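Local coordinates for UPF0201 protein MJ1564 (Methanocaldococcus jannaschii DSM 2661, PDB 2PZZ) that is of unknown function, belongs to the archaeal UPF0201 family, and resembles RNA-binding proteins in structure although it is unlikely to bind RNA, at residues A[49-52]-A[53-57]; A[67-70]-A[71-75]; A[113-116]-A[117-120]. All coordinates share one frame; numbering follows the deposited sequence.

Contact 1: residues A[49-52]-A[53-57]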
loop_
_atom_site.group_PDB
_atom_site.type_symbol
_atom_site.label_atom_id
_atom_site.label_comp_id
_atom_site.label_asym_id
_atom_site.label_seq_id
_atom_site.Cartn_x
_atom_site.Cartn_y
_atom_site.Cartn_z
ATOM N N LYS A 49 -18.448 -13.005 11.899
ATOM C CA LYS A 49 -19.309 -14.049 11.371
ATOM C C LYS A 49 -20.314 -13.379 10.445
ATOM O O LYS A 49 -21.221 -14.020 9.921
ATOM C CB LYS A 49 -20.056 -14.746 12.517
ATOM C CG LYS A 49 -19.151 -15.275 13.607
ATOM C CD LYS A 49 -18.423 -16.531 13.159
ATOM C CE LYS A 49 -19.208 -17.806 13.506
ATOM N NZ LYS A 49 -20.591 -17.832 12.937
ATOM N N SER A 50 -20.154 -12.079 10.243
ATOM C CA SER A 50 -21.086 -11.348 9.394
ATOM C C SER A 50 -20.480 -10.778 8.128
ATOM O O SER A 50 -19.483 -10.076 8.187
ATOM C CB SER A 50 -21.728 -10.200 10.179
ATOM O OG SER A 50 -22.467 -9.367 9.302
ATOM N N VAL A 51 -21.099 -11.089 6.991
ATOM C CA VAL A 51 -20.687 -10.593 5.678
ATOM C C VAL A 51 -21.819 -9.702 5.148
ATOM O O VAL A 51 -21.887 -9.400 3.949
ATOM C CB VAL A 51 -20.457 -11.744 4.660
ATOM C CG1 VAL A 51 -19.187 -12.535 5.027
ATOM C CG2 VAL A 51 -21.660 -12.678 4.643
ATOM N N GLU A 52 -22.709 -9.292 6.048
ATOM C CA GLU A 52 -23.841 -8.445 5.680
ATOM C C GLU A 52 -23.422 -7.159 4.976
ATOM O O GLU A 52 -23.932 -6.839 3.910
ATOM C CB GLU A 52 -24.673 -8.105 6.922
ATOM C CG GLU A 52 -25.575 -9.242 7.382
ATOM C CD GLU A 52 -26.054 -9.066 8.815
ATOM O OE1 GLU A 52 -26.488 -7.945 9.174
ATOM O OE2 GLU A 52 -25.998 -10.058 9.583
ATOM N N LYS A 53 -22.498 -6.421 5.572
ATOM C CA LYS A 53 -22.043 -5.177 4.968
ATOM C C LYS A 53 -21.438 -5.441 3.587
ATOM O O LYS A 53 -21.744 -4.739 2.618
ATOM C CB LYS A 53 -21.021 -4.496 5.879
ATOM C CG LYS A 53 -20.520 -3.149 5.375
ATOM C CD LYS A 53 -21.648 -2.132 5.268
ATOM C CE LYS A 53 -21.104 -0.721 5.097
ATOM N NZ LYS A 53 -22.197 0.277 4.899
ATOM N N LEU A 54 -20.578 -6.454 3.495
ATOM C CA LEU A 54 -19.950 -6.798 2.217
ATOM C C LEU A 54 -21.014 -7.056 1.149
ATOM O O LEU A 54 -20.903 -6.573 0.017
ATOM C CB LEU A 54 -19.060 -8.046 2.371
ATOM C CG LEU A 54 -18.477 -8.670 1.091
ATOM C CD1 LEU A 54 -17.612 -7.649 0.377
ATOM C CD2 LEU A 54 -17.654 -9.932 1.446
ATOM N N LYS A 55 -22.049 -7.810 1.512
ATOM C CA LYS A 55 -23.123 -8.121 0.562
ATOM C C LYS A 55 -23.843 -6.872 0.063
ATOM O O LYS A 55 -24.230 -6.794 -1.101
ATOM C CB LYS A 55 -24.139 -9.063 1.199
ATOM C CG LYS A 55 -23.580 -10.433 1.540
ATOM C CD LYS A 55 -24.649 -11.337 2.109
ATOM C CE LYS A 55 -24.089 -12.720 2.392
ATOM N NZ LYS A 55 -25.061 -13.620 3.099
ATOM N N GLU A 56 -24.032 -5.903 0.947
ATOM C CA GLU A 56 -24.693 -4.656 0.573
ATOM C C GLU A 56 -23.841 -3.894 -0.433
ATOM O O GLU A 56 -24.337 -3.443 -1.463
ATOM C CB GLU A 56 -24.883 -3.757 1.794
ATOM C CG GLU A 56 -25.933 -4.197 2.777
ATOM C CD GLU A 56 -25.840 -3.416 4.075
ATOM O OE1 GLU A 56 -25.494 -2.211 4.019
ATOM O OE2 GLU A 56 -26.118 -4.002 5.144
ATOM N N LEU A 57 -22.551 -3.760 -0.133
ATOM C CA LEU A 57 -21.654 -3.016 -1.004
ATOM C C LEU A 57 -21.520 -3.622 -2.389
ATOM O O LEU A 57 -21.458 -2.890 -3.385
ATOM C CB LEU A 57 -20.285 -2.864 -0.347
ATOM C CG LEU A 57 -20.312 -2.114 0.993
ATOM C CD1 LEU A 57 -18.942 -2.136 1.618
ATOM C CD2 LEU A 57 -20.789 -0.671 0.780
#
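Val51 and Lys55 meet one helical turn apart, at the start of helix 52-60. The backbone N of Lys55 donates to Val51 O at 2.9 Å, with an N-H...O angle of 160°. The aliphatic part of the Lys55 side chain then runs past the same carbonyl, with CG 3.1 Å from Val51 O. Farther out it crosses the valine at a slant. Lys55 CE comes to 3.3 Å from Val51 CG2, which is tighter than normal carbon packing. The torsions explain the meeting. Lys55 CG lies opposite the carbonyl carbon (chi1 -65°) and the chain stays extended beyond it, so its end travels back along the first turn. The ammonium group itself has its partner outside the turn: Lys55 NZ forms a salt bridge with Asp122.

The next rung is Glu56 N to Glu52 O, 3.1 Å. Glu56 CG comes to 3.5 Å from Glu52 O. The two glutamate carboxylates do not touch.

Val51 is the N-cap residue, but its side chain has no polar atom to cap with. One residue earlier, Ser50 OG accepts from Glu52 N at 3.3 Å. This is an ST turn, and it occupies an N-H at the helix start, where N-H groups lack the carbonyls of a preceding turn.

The contact marks the passage from strand 42-48 into helix 52-60. Outside the turn, Val51 packs on Leu2 and on Val4 of strand 3-10. Leu54 rests on Val94 and on Ile26 of helix 16-26, while the bridge to Asp122 ties the turn to helix 116-123.

Contact 2: residues A[67-70]-A[71-75]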
loop_
_atom_site.group_PDB
_atom_site.type_symbol
_atom_site.label_atom_id
_atom_site.label_comp_id
_atom_site.label_asym_id
_atom_site.label_seq_id
_atom_site.Cartn_x
_atom_site.Cartn_y
_atom_site.Cartn_z
ATOM N N ALA A 67 -17.320 -10.089 -8.084
ATOM C CA ALA A 67 -17.190 -10.777 -6.809
ATOM C C ALA A 67 -17.370 -12.285 -6.968
ATOM O O ALA A 67 -16.598 -13.062 -6.416
ATOM C CB ALA A 67 -18.200 -10.223 -5.809
ATOM N N ARG A 68 -18.376 -12.693 -7.734
ATOM C CA ARG A 68 -18.634 -14.113 -7.948
ATOM C C ARG A 68 -17.421 -14.811 -8.552
ATOM O O ARG A 68 -17.029 -15.889 -8.117
ATOM C CB ARG A 68 -19.844 -14.293 -8.865
ATOM C CG ARG A 68 -20.216 -15.751 -9.143
ATOM C CD ARG A 68 -20.355 -16.597 -7.861
ATOM N NE ARG A 68 -20.984 -17.866 -8.194
ATOM C CZ ARG A 68 -22.292 -18.020 -8.354
ATOM N NH1 ARG A 68 -23.108 -16.987 -8.180
ATOM N NH2 ARG A 68 -22.778 -19.183 -8.763
HETATM N N MSE A 69 -16.817 -14.177 -9.553
HETATM C CA MSE A 69 -15.657 -14.747 -10.207
HETATM C C MSE A 69 -14.491 -14.856 -9.228
HETATM O O MSE A 69 -13.821 -15.889 -9.163
HETATM C CB MSE A 69 -15.242 -13.887 -11.403
HETATM C CG MSE A 69 -14.129 -14.505 -12.241
HETATM SE SE MSE A 69 -13.258 -13.236 -13.422
HETATM C CE MSE A 69 -11.787 -12.784 -12.240
ATOM N N VAL A 70 -14.244 -13.793 -8.465
ATOM C CA VAL A 70 -13.140 -13.808 -7.509
ATOM C C VAL A 70 -13.328 -14.850 -6.398
ATOM O O VAL A 70 -12.383 -15.535 -6.012
ATOM C CB VAL A 70 -12.937 -12.416 -6.870
ATOM C CG1 VAL A 70 -11.876 -12.489 -5.783
ATOM C CG2 VAL A 70 -12.518 -11.399 -7.953
ATOM N N LEU A 71 -14.548 -14.968 -5.888
ATOM C CA LEU A 71 -14.825 -15.935 -4.831
ATOM C C LEU A 71 -14.674 -17.383 -5.316
ATOM O O LEU A 71 -14.149 -18.230 -4.593
ATOM C CB LEU A 71 -16.229 -15.708 -4.261
ATOM C CG LEU A 71 -16.429 -14.309 -3.661
ATOM C CD1 LEU A 71 -17.815 -14.178 -3.028
ATOM C CD2 LEU A 71 -15.345 -14.054 -2.627
ATOM N N GLU A 72 -15.131 -17.678 -6.527
ATOM C CA GLU A 72 -15.001 -19.042 -7.028
ATOM C C GLU A 72 -13.543 -19.375 -7.292
ATOM O O GLU A 72 -13.088 -20.486 -7.009
ATOM C CB GLU A 72 -15.818 -19.231 -8.297
ATOM C CG GLU A 72 -17.299 -19.224 -8.050
ATOM C CD GLU A 72 -18.068 -19.629 -9.275
ATOM O OE1 GLU A 72 -17.418 -20.093 -10.239
ATOM O OE2 GLU A 72 -19.311 -19.495 -9.281
ATOM N N LYS A 73 -12.803 -18.397 -7.810
ATOM C CA LYS A 73 -11.385 -18.573 -8.098
ATOM C C LYS A 73 -10.551 -18.875 -6.852
ATOM O O LYS A 73 -9.546 -19.585 -6.935
ATOM C CB LYS A 73 -10.845 -17.316 -8.782
ATOM C CG LYS A 73 -9.356 -17.330 -9.083
ATOM C CD LYS A 73 -8.984 -16.137 -9.970
ATOM C CE LYS A 73 -9.832 -16.125 -11.246
ATOM N NZ LYS A 73 -9.540 -14.973 -12.155
ATOM N N GLY A 74 -10.955 -18.331 -5.705
ATOM C CA GLY A 74 -10.214 -18.568 -4.474
ATOM C C GLY A 74 -10.837 -19.679 -3.642
ATOM O O GLY A 74 -10.425 -19.949 -2.517
HETATM N N MSE A 75 -11.832 -20.335 -4.217
HETATM C CA MSE A 75 -12.549 -21.408 -3.542
HETATM C C MSE A 75 -11.825 -22.748 -3.371
HETATM O O MSE A 75 -11.116 -23.220 -4.259
HETATM C CB MSE A 75 -13.865 -21.659 -4.272
HETATM C CG MSE A 75 -14.701 -22.796 -3.696
HETATM SE SE MSE A 75 -16.497 -22.817 -4.441
HETATM C CE MSE A 75 -16.086 -23.350 -6.260
#
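Arg68 and Glu72 form an i to i+4 salt bridge on helix 64-73, close to the C-terminal end of that helix. Arg68 NE donates to Glu72 OE2 at 2.6 Å. The bond is bent, with an N-H...O angle of 147°. The carboxylate oxygen is approached on its anti side, and the guanidinium and carboxylate planes stand 52° apart. One hydrogen bond joins the two groups, not the two of a bidentate, coplanar pair. Arg68 reaches its partner because its chain, with CG turned away from the backbone N (chi1 -179°), bends at chi2. Glu72 stays extended and lays CG 3.3 Å from Arg68 O.

Successive backbone bonds carry the helix from Leu71 N to Ala67 O through to Gly74 N to Val70 O. Gly74 is the first residue to leave helical angles. On the buried side, Leu71 CG lies 3.0 Å from Ala67 O. The leucine also packs on Ile120 of helix 116-123 and on Phe82 of strand 79-84. On the exposed side, the selenomethionine Met69 and Lys73 run side by side in the same direction. Met69 CE stands 3.1 Å from Lys73 NZ, a close approach of a methyl carbon that is not a hydrogen bond.

Arg68 has a second hold, as its NH1 donates to Ala124 O. Glu72 OE2 also has a weak, long ion pair with Arg126. The guanidinium is therefore gripped at two different nitrogens, which limits its rotation. Arg68 is buried, so the nearby carboxylate probably offsets much of its charge. With two arginines beside it, Glu72 is likely to stay ionised.

Contact 3: residues A[113-116]-A[117-120]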
loop_
_atom_site.group_PDB
_atom_site.type_symbol
_atom_site.label_atom_id
_atom_site.label_comp_id
_atom_site.label_asym_id
_atom_site.label_seq_id
_atom_site.Cartn_x
_atom_site.Cartn_y
_atom_site.Cartn_z
ATOM N N ASN A 113 -21.743 -27.612 8.720
ATOM C CA ASN A 113 -23.117 -27.741 8.230
ATOM C C ASN A 113 -23.455 -26.785 7.101
ATOM O O ASN A 113 -24.601 -26.736 6.639
ATOM C CB ASN A 113 -24.107 -27.560 9.379
ATOM C CG ASN A 113 -23.773 -28.439 10.566
ATOM O OD1 ASN A 113 -23.577 -29.650 10.422
ATOM N ND2 ASN A 113 -23.703 -27.836 11.746
ATOM N N GLU A 114 -22.451 -26.037 6.654
ATOM C CA GLU A 114 -22.611 -25.087 5.558
ATOM C C GLU A 114 -21.923 -25.599 4.289
ATOM O O GLU A 114 -20.955 -26.359 4.358
ATOM C CB GLU A 114 -21.996 -23.732 5.939
ATOM C CG GLU A 114 -22.749 -22.947 7.010
ATOM C CD GLU A 114 -24.082 -22.407 6.520
ATOM O OE1 GLU A 114 -24.345 -22.478 5.297
ATOM O OE2 GLU A 114 -24.865 -21.903 7.356
ATOM N N ASP A 115 -22.433 -25.186 3.136
ATOM C CA ASP A 115 -21.855 -25.549 1.843
ATOM C C ASP A 115 -21.189 -24.257 1.355
ATOM O O ASP A 115 -21.860 -23.240 1.187
ATOM C CB ASP A 115 -22.958 -25.970 0.864
ATOM C CG ASP A 115 -22.408 -26.464 -0.468
ATOM O OD1 ASP A 115 -21.238 -26.174 -0.787
ATOM O OD2 ASP A 115 -23.157 -27.135 -1.210
ATOM N N ILE A 116 -19.877 -24.295 1.138
ATOM C CA ILE A 116 -19.138 -23.109 0.712
ATOM C C ILE A 116 -19.668 -22.483 -0.585
ATOM O O ILE A 116 -19.673 -21.261 -0.724
ATOM C CB ILE A 116 -17.615 -23.418 0.586
ATOM C CG1 ILE A 116 -16.803 -22.158 0.910
ATOM C CG2 ILE A 116 -17.280 -23.956 -0.811
ATOM C CD1 ILE A 116 -16.895 -21.073 -0.107
HETATM N N MSE A 117 -20.134 -23.310 -1.518
HETATM C CA MSE A 117 -20.663 -22.790 -2.775
HETATM C C MSE A 117 -21.979 -22.055 -2.562
HETATM O O MSE A 117 -22.290 -21.122 -3.298
HETATM C CB MSE A 117 -20.868 -23.912 -3.800
HETATM C CG MSE A 117 -19.952 -23.816 -5.017
HETATM SE SE MSE A 117 -20.163 -22.171 -6.050
HETATM C CE MSE A 117 -21.361 -22.827 -7.416
ATOM N N LYS A 118 -22.756 -22.478 -1.566
ATOM C CA LYS A 118 -24.022 -21.817 -1.282
ATOM C C LYS A 118 -23.745 -20.471 -0.639
ATOM O O LYS A 118 -24.494 -19.516 -0.834
ATOM C CB LYS A 118 -24.898 -22.667 -0.359
ATOM C CG LYS A 118 -25.704 -23.733 -1.098
ATOM C CD LYS A 118 -26.690 -24.435 -0.174
ATOM C CE LYS A 118 -27.546 -25.436 -0.942
ATOM N NZ LYS A 118 -28.634 -26.005 -0.095
ATOM N N ILE A 119 -22.661 -20.405 0.133
ATOM C CA ILE A 119 -22.261 -19.167 0.796
ATOM C C ILE A 119 -21.956 -18.150 -0.300
ATOM O O ILE A 119 -22.391 -16.991 -0.243
ATOM C CB ILE A 119 -20.968 -19.371 1.630
ATOM C CG1 ILE A 119 -21.235 -20.322 2.801
ATOM C CG2 ILE A 119 -20.434 -18.023 2.122
ATOM C CD1 ILE A 119 -22.121 -19.742 3.852
ATOM N N ILE A 120 -21.212 -18.608 -1.306
ATOM C CA ILE A 120 -20.813 -17.754 -2.416
ATOM C C ILE A 120 -21.976 -17.286 -3.275
ATOM O O ILE A 120 -22.009 -16.131 -3.689
ATOM C CB ILE A 120 -19.766 -18.463 -3.301
ATOM C CG1 ILE A 120 -18.476 -18.662 -2.500
ATOM C CG2 ILE A 120 -19.490 -17.634 -4.552
ATOM C CD1 ILE A 120 -17.362 -19.352 -3.270
#
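Ile119 N and Ile120 N bond to Asp115 O and Ile116 O, each at 3.1 Å, and so set up the first turn of helix 116-123. Lys118 N makes a weak bond to Asp115 O as well, so this oxygen serves two N-H groups.

The Asp115 side chain adds a further bond. Its OD1 accepts from Met117 N at 3.2 Å, and the donor stands 49° above the carboxylate plane. A first torsion of -176° points CG away from the aspartate's own N, and the carboxylate folds forward over the helix start. Asp115 CB also lies 4.0 Å from Lys118 CB, while the two charged ends stay apart. This is the classic N-cap: an aspartate just before the helix takes up an N-H that has no carbonyl ahead of it. Its negative charge probably also suits the positive end of the helix dipole.

Ile116 and Ile120 form the apolar side of this turn. Their chains cross at a slant, and Ile116 CD1 lies 3.6 Å from Ile120 CD1. Ile120 CG1 lies beyond the carbonyl oxygen, 3.4 Å from Ile116 O. Ile116 has an unusual first torsion (chi1 -149°), and its CG2 packs close to Met117 N. Both isoleucines also touch Met75, and Ile120 reaches Arg68 and Leu71 of helix 64-73. Replacing Ile116 by an alanine would probably open a gap beside Ile120 CD1 and take away a contact of Met75. The exposed Glu114 crosses the buried Ile119 at about a right angle, with Glu114 OE1 3.8 Å from Ile119 CD1. Ile119 also packs on Leu2.

Contacts 1 and 3 are both helix starts after a strand and a loop, and contact 2 is a helix end. The two starts differ: contact 1 has an ST turn and a valine as N-cap, while an aspartate N-cap opens the helix of contact 3. Contact 2 alone has a salt bridge within its own segments. All three are partly buried; contact 1 lies nearest the chain centre and contact 3 farthest out. Contacts 2 and 3 touch, joining helices 64-73 and 116-123: Arg68 CD is 3.6 Å from Ile120 CG2. Contact 1 touches neither, but a lysine ties it to helix 116-123, and Leu2 packs on residues of both contacts 1 and 3.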